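Local coordinates for protein tartrate dehydrogenase/decarboxylase (Pseudomonas putida, PDB 3FLK) that oxidises tartrate with NAD, converts meso-tartrate to D-glycerate and oxidatively decarboxylates D-malate to pyruvate, using one magnesium or manganese ion per subunit, at residues I198-P201 against Y202-R206. The protein carries 1 engineered substitution. Sequence-based numbering, arbitrary orientation.
Sequences ISMP and YWDKR
The first turns of helix 199-211, the crossover helix of the beta-alpha-beta unit between strands 186-191 and 218-223, are wound by i to i+4 bonds. W203 N reaches S199 O at 3.0 Å, D204 N meets M200 O at 2.9 Å and a nearly straight 170°, and K205 N binds P201 O; the opening bond, Y202 N to I198 O, is weak at 3.5 Å. P201 suits the first turn, where its ring nitrogen, which has no hydrogen to give, costs no helical bond. Y202 OH hydrogen-bonds E155 of the second subunit. On the buried side selenomethionine M200 and W203 run side by side, with SE 4.9 Å from the centroid of W203's five-membered ring, 31° off its normal: an oblique Met-aromatic contact. The bend at chi2 (-52°) brings SE to the indole, whose NE1 bonds S189. D204 OD1 lies in plane at that ring's edge and hydrogen-bonds T191, while OD2 forms a salt bridge with K221 and a hydrogen bond with S193. An asparagine here would probably leave K221 without its countercharge. The long, apolar methionine side chain, here carrying selenium in place of sulfur, and the broad indole suit this buried side, while D204's carboxylate ties the helix to T191 and K221 of the two strands.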
ATOM      1  N   ILE A 198      12.608  13.598  -3.331  1.00 20.94           N
ATOM      2  CA  ILE A 198      12.297  15.027  -3.248  1.00 19.86           C
ATOM      3  C   ILE A 198      11.014  15.306  -2.456  1.00 19.12           C
ATOM      4  O   ILE A 198      11.029  16.078  -1.494  1.00 18.75           O
ATOM      5  CB  ILE A 198      12.235  15.685  -4.658  1.00 19.95           C
ATOM      6  CG1 ILE A 198      13.542  15.439  -5.417  1.00 20.04           C
ATOM      7  CG2 ILE A 198      11.960  17.188  -4.553  1.00 19.87           C
ATOM      8  CD1 ILE A 198      13.492  15.818  -6.871  1.00 20.17           C
ATOM      9  N   SER A 199       9.918  14.666  -2.857  1.00 18.16           N
ATOM     10  CA  SER A 199       8.609  14.903  -2.251  1.00 17.63           C
ATOM     11  C   SER A 199       8.539  14.466  -0.787  1.00 17.30           C
ATOM     12  O   SER A 199       8.060  15.216   0.065  1.00 16.87           O
ATOM     13  CB  SER A 199       7.512  14.202  -3.059  1.00 17.53           C
ATOM     14  OG  SER A 199       7.708  12.798  -3.066  1.00 17.12           O
HETATM   15  N   MSE A 200       9.020  13.258  -0.501  1.00 16.99           N
HETATM   16  CA  MSE A 200       8.884  12.686   0.839  1.00 17.27           C
HETATM   17  C   MSE A 200       9.831  13.249   1.916  1.00 16.58           C
HETATM   18  O   MSE A 200       9.397  13.447   3.052  1.00 16.23           O
HETATM   19  CB  MSE A 200       8.921  11.156   0.807  1.00 17.76           C
HETATM   20  CG  MSE A 200       7.664  10.493   0.231  1.00 20.18           C
HETATM   21 SE   MSE A 200       5.934  11.042   0.999  1.00 27.24          SE
HETATM   22  CE  MSE A 200       6.443  11.408   2.821  1.00 26.80           C
ATOM     23  N   PRO A 201      11.118  13.492   1.581  1.00 16.17           N
ATOM     24  CA  PRO A 201      11.951  14.231   2.541  1.00 15.80           C
ATOM     25  C   PRO A 201      11.345  15.583   2.914  1.00 15.51           C
ATOM     26  O   PRO A 201      11.462  16.012   4.059  1.00 15.39           O
ATOM     27  CB  PRO A 201      13.267  14.420   1.784  1.00 15.87           C
ATOM     28  CG  PRO A 201      13.316  13.258   0.858  1.00 15.86           C
ATOM     29  CD  PRO A 201      11.899  13.101   0.392  1.00 16.03           C
ATOM     30  N   TYR A 202      10.684  16.227   1.956  1.00 15.25           N
ATOM     31  CA  TYR A 202      10.003  17.492   2.200  1.00 15.04           C
ATOM     32  C   TYR A 202       8.795  17.336   3.130  1.00 14.92           C
ATOM     33  O   TYR A 202       8.611  18.132   4.055  1.00 14.69           O
ATOM     34  CB  TYR A 202       9.578  18.143   0.882  1.00 15.03           C
ATOM     35  CG  TYR A 202       8.819  19.431   1.081  1.00 15.34           C
ATOM     36  CD1 TYR A 202       9.484  20.603   1.446  1.00 15.28           C
ATOM     37  CD2 TYR A 202       7.433  19.475   0.923  1.00 15.38           C
ATOM     38  CE1 TYR A 202       8.787  21.787   1.641  1.00 15.50           C
ATOM     39  CE2 TYR A 202       6.729  20.656   1.115  1.00 15.88           C
ATOM     40  CZ  TYR A 202       7.412  21.806   1.472  1.00 15.47           C
ATOM     41  OH  TYR A 202       6.716  22.973   1.663  1.00 15.08           O
ATOM     42  N   TRP A 203       7.975  16.320   2.869  1.00 14.77           N
ATOM     43  CA  TRP A 203       6.839  15.974   3.728  1.00 14.77           C
ATOM     44  C   TRP A 203       7.314  15.737   5.165  1.00 14.68           C
ATOM     45  O   TRP A 203       6.719  16.258   6.107  1.00 14.52           O
ATOM     46  CB  TRP A 203       6.103  14.754   3.158  1.00 14.90           C
ATOM     47  CG  TRP A 203       5.014  14.160   4.031  1.00 15.03           C
ATOM     48  CD1 TRP A 203       5.166  13.191   4.988  1.00 15.32           C
ATOM     49  CD2 TRP A 203       3.616  14.467   3.995  1.00 14.98           C
ATOM     50  NE1 TRP A 203       3.953  12.887   5.555  1.00 15.33           N
ATOM     51  CE2 TRP A 203       2.984  13.656   4.967  1.00 15.00           C
ATOM     52  CE3 TRP A 203       2.834  15.355   3.245  1.00 15.90           C
ATOM     53  CZ2 TRP A 203       1.605  13.709   5.211  1.00 14.99           C
ATOM     54  CZ3 TRP A 203       1.459  15.404   3.487  1.00 15.96           C
ATOM     55  CH2 TRP A 203       0.862  14.583   4.462  1.00 15.46           C
ATOM     56  N   ASP A 204       8.399  14.975   5.315  1.00 14.76           N
ATOM     57  CA  ASP A 204       9.029  14.736   6.620  1.00 15.14           C
ATOM     58  C   ASP A 204       9.480  16.032   7.302  1.00 15.31           C
ATOM     59  O   ASP A 204       9.266  16.214   8.502  1.00 15.21           O
ATOM     60  CB  ASP A 204      10.224  13.788   6.482  1.00 15.15           C
ATOM     61  CG  ASP A 204       9.821  12.375   6.086  1.00 15.84           C
ATOM     62  OD1 ASP A 204       8.613  12.112   5.904  1.00 15.79           O
ATOM     63  OD2 ASP A 204      10.725  11.522   5.962  1.00 16.17           O
ATOM     64  N   LYS A 205      10.099  16.923   6.528  1.00 15.63           N
ATOM     65  CA  LYS A 205      10.572  18.213   7.035  1.00 16.06           C
ATOM     66  C   LYS A 205       9.418  19.058   7.581  1.00 15.96           C
ATOM     67  O   LYS A 205       9.525  19.639   8.665  1.00 15.90           O
ATOM     68  CB  LYS A 205      11.321  18.971   5.935  1.00 16.14           C
ATOM     69  CG  LYS A 205      12.247  20.061   6.432  1.00 17.80           C
ATOM     70  CD  LYS A 205      13.022  20.677   5.274  1.00 20.24           C
ATOM     71  CE  LYS A 205      14.044  21.691   5.766  1.00 21.56           C
ATOM     72  NZ  LYS A 205      14.960  22.116   4.665  1.00 22.55           N
ATOM     73  N   ARG A 206       8.317  19.115   6.835  1.00 15.77           N
ATOM     74  CA  ARG A 206       7.138  19.865   7.270  1.00 15.80           C
ATOM     75  C   ARG A 206       6.435  19.206   8.463  1.00 15.93           C
ATOM     76  O   ARG A 206       5.861  19.900   9.302  1.00 15.70           O
ATOM     77  CB  ARG A 206       6.150  20.076   6.116  1.00 15.77           C
ATOM     78  CG  ARG A 206       6.688  20.872   4.912  1.00 15.95           C
ATOM     79  CD  ARG A 206       7.428  22.154   5.316  1.00 16.52           C
ATOM     80  NE  ARG A 206       6.573  23.104   6.028  1.00 17.23           N
ATOM     81  CZ  ARG A 206       7.021  24.123   6.759  1.00 17.96           C
ATOM     82  NH1 ARG A 206       8.327  24.336   6.891  1.00 17.27           N
ATOM     83  NH2 ARG A 206       6.159  24.926   7.369  1.00 18.11           N
TER